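Local atomic coordinates of putative cobalamin synthesis related protein (Corynebacterium diphtheriae, PDB entry 2NPN), a protein that binds S-adenosylmethionine and is probably a precorrin-6A synthase, a tetrapyrrole methyltransferase of the pathway to adenosylcobalamin. Residues A144-R158 against G239-D251. Sequence-based numbering, arbitrary orientation. Where two conformers were deposited one is given.
With MG (magnesium ion), chain B; SAM (S-adenosylmethionine), chain C.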
loop_
_atom_site.group_PDB
_atom_site.type_symbol
_atom_site.label_atom_id
_atom_site.label_comp_id
_atom_site.label_asym_id
_atom_site.label_seq_id
_atom_site.Cartn_x
_atom_site.Cartn_y
_atom_site.Cartn_z
ATOM N N ALA A 144 1.072 5.627 -2.039
ATOM C CA ALA A 144 2.293 6.178 -1.463
ATOM C C ALA A 144 3.055 7.034 -2.500
ATOM O O ALA A 144 3.681 8.046 -2.182
ATOM C CB ALA A 144 3.176 5.036 -0.930
ATOM N N VAL A 145 3.023 6.596 -3.760
ATOM C CA VAL A 145 3.660 7.358 -4.859
ATOM C C VAL A 145 3.084 8.764 -4.971
ATOM O O VAL A 145 3.801 9.761 -5.152
ATOM C CB VAL A 145 3.470 6.621 -6.218
ATOM C CG1 VAL A 145 4.137 7.386 -7.347
ATOM C CG2 VAL A 145 3.986 5.170 -6.144
ATOM N N GLN A 146 1.764 8.855 -4.914
ATOM C CA GLN A 146 1.110 10.180 -5.016
ATOM C C GLN A 146 1.423 11.052 -3.819
ATOM O O GLN A 146 1.538 12.284 -3.942
ATOM C CB GLN A 146 -0.395 9.975 -5.152
ATOM C CG GLN A 146 -0.801 9.497 -6.496
ATOM C CD GLN A 146 -2.263 9.064 -6.478
ATOM O OE1 GLN A 146 -3.142 9.797 -6.934
ATOM N NE2 GLN A 146 -2.528 7.888 -5.954
ATOM N N VAL A 147 1.547 10.447 -2.634
ATOM C CA VAL A 147 1.922 11.224 -1.434
ATOM C C VAL A 147 3.390 11.685 -1.572
ATOM O O VAL A 147 3.695 12.812 -1.236
ATOM C CB VAL A 147 1.660 10.471 -0.130
ATOM C CG1 VAL A 147 1.996 11.360 1.047
ATOM C CG2 VAL A 147 0.148 10.056 -0.051
ATOM N N LEU A 148 4.281 10.837 -2.073
ATOM C CA LEU A 148 5.676 11.235 -2.250
ATOM C C LEU A 148 5.768 12.480 -3.155
ATOM O O LEU A 148 6.443 13.472 -2.844
ATOM C CB LEU A 148 6.481 10.080 -2.882
ATOM C CG LEU A 148 7.948 10.466 -3.160
ATOM C CD1 LEU A 148 8.834 10.404 -1.909
ATOM C CD2 LEU A 148 8.544 9.527 -4.237
ATOM N N THR A 149 5.106 12.414 -4.315
ATOM C CA THR A 149 5.240 13.508 -5.285
ATOM C C THR A 149 4.537 14.749 -4.723
ATOM O O THR A 149 5.020 15.871 -4.911
ATOM C CB THR A 149 4.742 13.112 -6.665
ATOM O OG1 THR A 149 3.420 12.588 -6.579
ATOM C CG2 THR A 149 5.668 12.048 -7.250
ATOM N N ALA A 150 3.417 14.595 -4.028
ATOM C CA ALA A 150 2.702 15.757 -3.510
ATOM C C ALA A 150 3.507 16.431 -2.378
ATOM O O ALA A 150 3.647 17.648 -2.336
ATOM C CB ALA A 150 1.273 15.398 -3.033
ATOM N N GLU A 151 4.080 15.618 -1.468
ATOM C CA GLU A 151 4.822 16.180 -0.360
ATOM C C GLU A 151 6.108 16.901 -0.802
ATOM O O GLU A 151 6.507 17.936 -0.219
ATOM C CB GLU A 151 5.125 15.116 0.676
ATOM C CG GLU A 151 3.877 14.625 1.440
ATOM C CD GLU A 151 3.217 15.743 2.241
ATOM O OE1 GLU A 151 3.870 16.371 3.113
ATOM O OE2 GLU A 151 2.009 16.031 2.003
ATOM N N HIS A 152 6.749 16.378 -1.845
ATOM C CA HIS A 152 7.906 17.058 -2.481
ATOM C C HIS A 152 7.558 18.167 -3.488
ATOM O O HIS A 152 8.468 18.932 -3.896
ATOM C CB HIS A 152 8.817 16.050 -3.157
ATOM C CG HIS A 152 9.710 15.294 -2.205
ATOM N ND1 HIS A 152 10.794 15.888 -1.584
ATOM C CD2 HIS A 152 9.702 13.998 -1.808
ATOM C CE1 HIS A 152 11.424 14.975 -0.856
ATOM N NE2 HIS A 152 10.790 13.817 -0.986
ATOM N N GLY A 153 6.270 18.264 -3.855
ATOM C CA GLY A 153 5.806 19.265 -4.787
ATOM C C GLY A 153 6.390 19.133 -6.165
ATOM O O GLY A 153 6.766 20.141 -6.812
ATOM N N ILE A 154 6.471 17.886 -6.639
ATOM C CA ILE A 154 7.064 17.599 -7.919
ATOM C C ILE A 154 6.074 16.866 -8.848
ATOM O O ILE A 154 5.034 16.311 -8.434
ATOM C CB ILE A 154 8.342 16.719 -7.804
ATOM C CG1 ILE A 154 8.047 15.375 -7.159
ATOM C CG2 ILE A 154 9.447 17.463 -7.023
ATOM C CD1 ILE A 154 9.245 14.399 -7.182
ATOM N N LEU A 155 6.410 16.905 -10.134
ATOM C CA LEU A 155 5.725 16.093 -11.128
ATOM C C LEU A 155 6.382 14.712 -11.192
ATOM O O LEU A 155 7.610 14.560 -10.973
ATOM C CB LEU A 155 5.776 16.785 -12.498
ATOM C CG LEU A 155 5.122 18.188 -12.494
ATOM C CD1 LEU A 155 5.413 19.029 -13.753
ATOM C CD2 LEU A 155 3.626 18.055 -12.220
ATOM N N ILE A 156 5.580 13.705 -11.492
ATOM C CA ILE A 156 6.075 12.323 -11.594
ATOM C C ILE A 156 6.776 12.071 -12.921
ATOM O O ILE A 156 7.463 11.058 -13.095
ATOM C CB ILE A 156 4.908 11.276 -11.351
ATOM C CG1 ILE A 156 5.481 9.939 -10.906
ATOM C CG2 ILE A 156 4.019 11.116 -12.569
ATOM C CD1 ILE A 156 4.407 8.829 -10.641
ATOM N N ASN A 157 6.606 12.986 -13.868
ATOM C CA ASN A 157 7.242 12.871 -15.184
ATOM C C ASN A 157 7.713 14.229 -15.679
ATOM O O ASN A 157 7.113 15.253 -15.356
ATOM C CB ASN A 157 6.237 12.303 -16.201
ATOM C CG ASN A 157 4.972 13.150 -16.328
ATOM O OD1 ASN A 157 4.060 12.999 -15.517
ATOM N ND2 ASN A 157 4.910 14.049 -17.328
ATOM N N ARG A 158 8.752 14.239 -16.516
ATOM C CA ARG A 158 9.015 15.410 -17.378
ATOM C C ARG A 158 8.107 15.319 -18.606
ATOM O O ARG A 158 7.464 14.281 -18.849
ATOM C CB ARG A 158 10.493 15.440 -17.774
ATOM C CG ARG A 158 11.358 15.668 -16.563
ATOM C CD ARG A 158 12.825 15.597 -16.882
ATOM N NE ARG A 158 13.280 14.209 -16.987
ATOM C CZ ARG A 158 14.562 13.838 -16.962
ATOM N NH1 ARG A 158 15.508 14.756 -16.944
ATOM N NH2 ARG A 158 14.909 12.533 -17.007
ATOM N N GLY A 239 11.350 -0.271 14.391
ATOM C CA GLY A 239 11.182 -1.716 14.226
ATOM C C GLY A 239 10.950 -2.108 12.790
ATOM O O GLY A 239 10.975 -3.285 12.448
ATOM N N TRP A 240 10.680 -1.107 11.955
ATOM C CA TRP A 240 10.367 -1.313 10.544
ATOM C C TRP A 240 10.444 0.033 9.846
ATOM O O TRP A 240 10.489 1.089 10.475
ATOM C CB TRP A 240 8.962 -1.884 10.362
ATOM C CG TRP A 240 7.877 -0.981 10.904
ATOM C CD1 TRP A 240 7.471 -0.895 12.214
ATOM C CD2 TRP A 240 7.056 -0.048 10.178
ATOM N NE1 TRP A 240 6.471 0.034 12.346
ATOM C CE2 TRP A 240 6.179 0.557 11.118
ATOM C CE3 TRP A 240 6.963 0.329 8.839
ATOM C CZ2 TRP A 240 5.257 1.531 10.756
ATOM C CZ3 TRP A 240 6.018 1.283 8.479
ATOM C CH2 TRP A 240 5.184 1.871 9.438
ATOM N N ILE A 241 10.450 -0.012 8.525
ATOM C CA ILE A 241 10.360 1.223 7.746
ATOM C C ILE A 241 9.729 0.928 6.396
ATOM O O ILE A 241 9.930 -0.154 5.862
ATOM C CB ILE A 241 11.748 1.906 7.545
ATOM C CG1 ILE A 241 11.599 3.241 6.793
ATOM C CG2 ILE A 241 12.747 1.002 6.781
ATOM C CD1 ILE A 241 12.789 4.127 7.023
HETATM N N MSE A 242 8.924 1.858 5.884
HETATM C CA MSE A 242 8.474 1.772 4.501
HETATM C C MSE A 242 8.849 3.082 3.853
HETATM O O MSE A 242 8.519 4.143 4.387
HETATM C CB MSE A 242 6.977 1.543 4.382
HETATM C CG MSE A 242 6.549 0.136 4.769
HETATM SE SE MSE A 242 4.678 -0.205 4.407
HETATM C CE MSE A 242 3.919 1.248 5.451
ATOM N N ASP A 243 9.595 2.978 2.763
ATOM C CA ASP A 243 10.019 4.128 1.988
ATOM C C ASP A 243 9.579 3.976 0.533
ATOM O O ASP A 243 9.400 2.845 0.025
ATOM C CB ASP A 243 11.534 4.431 2.074
ATOM C CG ASP A 243 12.458 3.290 1.504
ATOM O OD1 ASP A 243 12.000 2.130 1.375
ATOM O OD2 ASP A 243 13.679 3.532 1.241
ATOM N N THR A 244 9.491 5.119 -0.148
ATOM C CA THR A 244 9.235 5.142 -1.594
ATOM C C THR A 244 10.135 6.258 -2.110
ATOM O O THR A 244 10.358 7.267 -1.415
ATOM C CB THR A 244 7.728 5.464 -1.898
ATOM O OG1 THR A 244 6.857 4.478 -1.312
ATOM C CG2 THR A 244 7.410 5.479 -3.417
ATOM N N TYR A 245 10.680 6.088 -3.307
ATOM C CA TYR A 245 11.547 7.135 -3.848
ATOM C C TYR A 245 11.404 7.197 -5.364
ATOM O O TYR A 245 10.998 6.240 -5.996
ATOM C CB TYR A 245 12.983 6.979 -3.386
ATOM C CG TYR A 245 13.656 5.639 -3.654
ATOM C CD1 TYR A 245 14.500 5.465 -4.758
ATOM C CD2 TYR A 245 13.555 4.567 -2.755
ATOM C CE1 TYR A 245 15.162 4.241 -5.006
ATOM C CE2 TYR A 245 14.220 3.383 -2.998
ATOM C CZ TYR A 245 15.041 3.223 -4.121
ATOM O OH TYR A 245 15.748 2.018 -4.306
ATOM N N LEU A 246 11.798 8.345 -5.916
ATOM C CA LEU A 246 11.758 8.586 -7.352
ATOM C C LEU A 246 13.182 8.957 -7.760
ATOM O O LEU A 246 13.790 9.796 -7.099
ATOM C CB LEU A 246 10.788 9.723 -7.710
ATOM C CG LEU A 246 10.525 9.922 -9.196
ATOM C CD1 LEU A 246 9.070 10.533 -9.388
ATOM C CD2 LEU A 246 11.592 10.737 -9.854
ATOM N N LEU A 247 13.725 8.277 -8.750
ATOM C CA LEU A 247 15.057 8.568 -9.331
ATOM C C LEU A 247 14.816 9.158 -10.695
ATOM O O LEU A 247 13.991 8.699 -11.474
ATOM C CB LEU A 247 15.852 7.274 -9.490
ATOM C CG LEU A 247 16.188 6.499 -8.207
ATOM C CD1 LEU A 247 17.019 5.191 -8.554
ATOM C CD2 LEU A 247 16.883 7.333 -7.228
ATOM N N ARG A 248 15.546 10.215 -10.974
ATOM C CA ARG A 248 15.453 10.917 -12.253
ATOM C C ARG A 248 16.849 11.284 -12.703
ATOM O O ARG A 248 17.615 11.867 -11.938
ATOM C CB ARG A 248 14.575 12.152 -12.135
ATOM C CG ARG A 248 14.297 12.861 -13.433
ATOM C CD ARG A 248 13.186 13.897 -13.307
ATOM N NE ARG A 248 11.879 13.254 -13.090
ATOM C CZ ARG A 248 10.798 13.804 -12.525
ATOM N NH1 ARG A 248 10.789 15.086 -12.119
ATOM N NH2 ARG A 248 9.707 13.087 -12.358
ATOM N N GLU A 249 17.122 11.012 -13.966
ATOM C CA GLU A 249 18.430 11.335 -14.564
ATOM C C GLU A 249 18.358 12.772 -15.056
ATOM O O GLU A 249 17.757 13.063 -16.090
ATOM C CB GLU A 249 18.786 10.369 -15.693
ATOM C CG GLU A 249 20.231 10.377 -16.013
ATOM C CD GLU A 249 21.065 9.676 -14.923
ATOM O OE1 GLU A 249 20.527 9.246 -13.874
ATOM O OE2 GLU A 249 22.264 9.539 -15.163
ATOM N N LEU A 250 19.012 13.664 -14.327
ATOM C CA LEU A 250 19.029 15.102 -14.638
ATOM C C LEU A 250 20.326 15.457 -15.356
ATOM O O LEU A 250 21.168 16.139 -14.860
ATOM C CB LEU A 250 18.812 15.925 -13.368
ATOM C CG LEU A 250 17.487 15.795 -12.625
ATOM C CD1 LEU A 250 17.484 16.682 -11.393
ATOM C CD2 LEU A 250 16.291 16.025 -13.545
ATOM N N ASP A 251 20.481 14.894 -16.545
ATOM C CA ASP A 251 21.635 15.151 -17.368
ATOM C C ASP A 251 21.394 16.205 -18.459
ATOM O O ASP A 251 20.397 16.962 -18.449
ATOM C CB ASP A 251 22.100 13.829 -17.989
ATOM C CG ASP A 251 21.084 13.216 -18.952
ATOM O OD1 ASP A 251 19.976 13.750 -19.172
ATOM O OD2 ASP A 251 21.408 12.145 -19.478
ATOM O OXT ASP A 251 22.224 16.307 -19.381
HETATM MG MG MG B . 21.639 17.600 -13.148
HETATM N N SAM C . -1.202 -0.383 -2.247
HETATM C CA SAM C . -0.119 0.476 -1.679
HETATM C C SAM C . -0.131 1.864 -2.292
HETATM O O SAM C . 0.717 2.711 -1.902
HETATM O OXT SAM C . -1.004 2.152 -3.134
HETATM C CB SAM C . 1.253 -0.197 -1.859
HETATM C CG SAM C . 1.433 -1.475 -1.038
HETATM S SD SAM C . 3.086 -2.247 -1.115
HETATM C CE SAM C . 2.676 -3.713 -0.124
HETATM C "C5'" SAM C . 4.124 -1.476 0.176
HETATM C "C4'" SAM C . 5.127 -0.438 -0.356
HETATM O "O4'" SAM C . 4.465 0.765 -0.567
HETATM C "C3'" SAM C . 6.263 -0.077 0.602
HETATM O "O3'" SAM C . 7.325 -0.996 0.549
HETATM C "C2'" SAM C . 6.667 1.303 0.160
HETATM O "O2'" SAM C . 7.399 1.220 -1.050
HETATM C "C1'" SAM C . 5.286 1.851 -0.130
HETATM N N9 SAM C . 4.675 2.531 1.034
HETATM C C8 SAM C . 3.440 2.226 1.582
HETATM N N7 SAM C . 3.147 3.082 2.565
HETATM C C5 SAM C . 4.172 3.983 2.630
HETATM C C6 SAM C . 4.381 5.117 3.402
HETATM N N6 SAM C . 3.489 5.525 4.341
HETATM N N1 SAM C . 5.547 5.850 3.216
HETATM C C2 SAM C . 6.437 5.490 2.222
HETATM N N3 SAM C . 6.233 4.378 1.453
HETATM C C4 SAM C . 5.108 3.640 1.626
HETATM O O HOH W 1 9.224 17.569 -11.360
#
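The backbone O of Glu249 is gripped by Arg158 NH1 at 2.9 Å and by Arg158 NH2 at 3.0 Å, both from the same face of the carbonyl plane. Arg158 NH2 also forms a salt bridge to Glu161. Arg158 and Arg248 run past each other in opposite directions, and Arg248 CG lies over one face of the Arg158 guanidinium, 3.6 Å from NH2. The two guanidinium planes are 25° apart. Arg248 NH2 gives a nearly straight bond of 2.9 Å to Leu155 O, in the guanidinium plane. Arg248 NE is hydrogen-bonded to Asn181 OD1. The like charges lie close, which these carbonyl bonds and Glu161 probably offset. In Arg248, CG is anti to the backbone N (chi1 -174°) and the chain bends at chi3, turning the guanidinium to the loop after helix 144-152.

That helix ends in a Schellman motif at Gly153. It packs on strand 243-249, the middle strand of the mixed sheet in the second lobe of this tetrapyrrole methylase fold, crossing at -63°. Leu148 CD2 lies 4.1 Å from Leu246 CB. The side chains of Ile156 and Leu246 cross at about a right angle, meeting through Ile156 CG1 and Leu246 CD1. Just past the strand's end, near Arg158, Leu250 O binds magnesium with Tyr219 OH.

S-adenosylmethionine lies where helix and strand begin. Thr244 OG1 donates to its adenine N3 at 2.8 Å. Ala144 N donates to its carboxylate O at 2.9 Å.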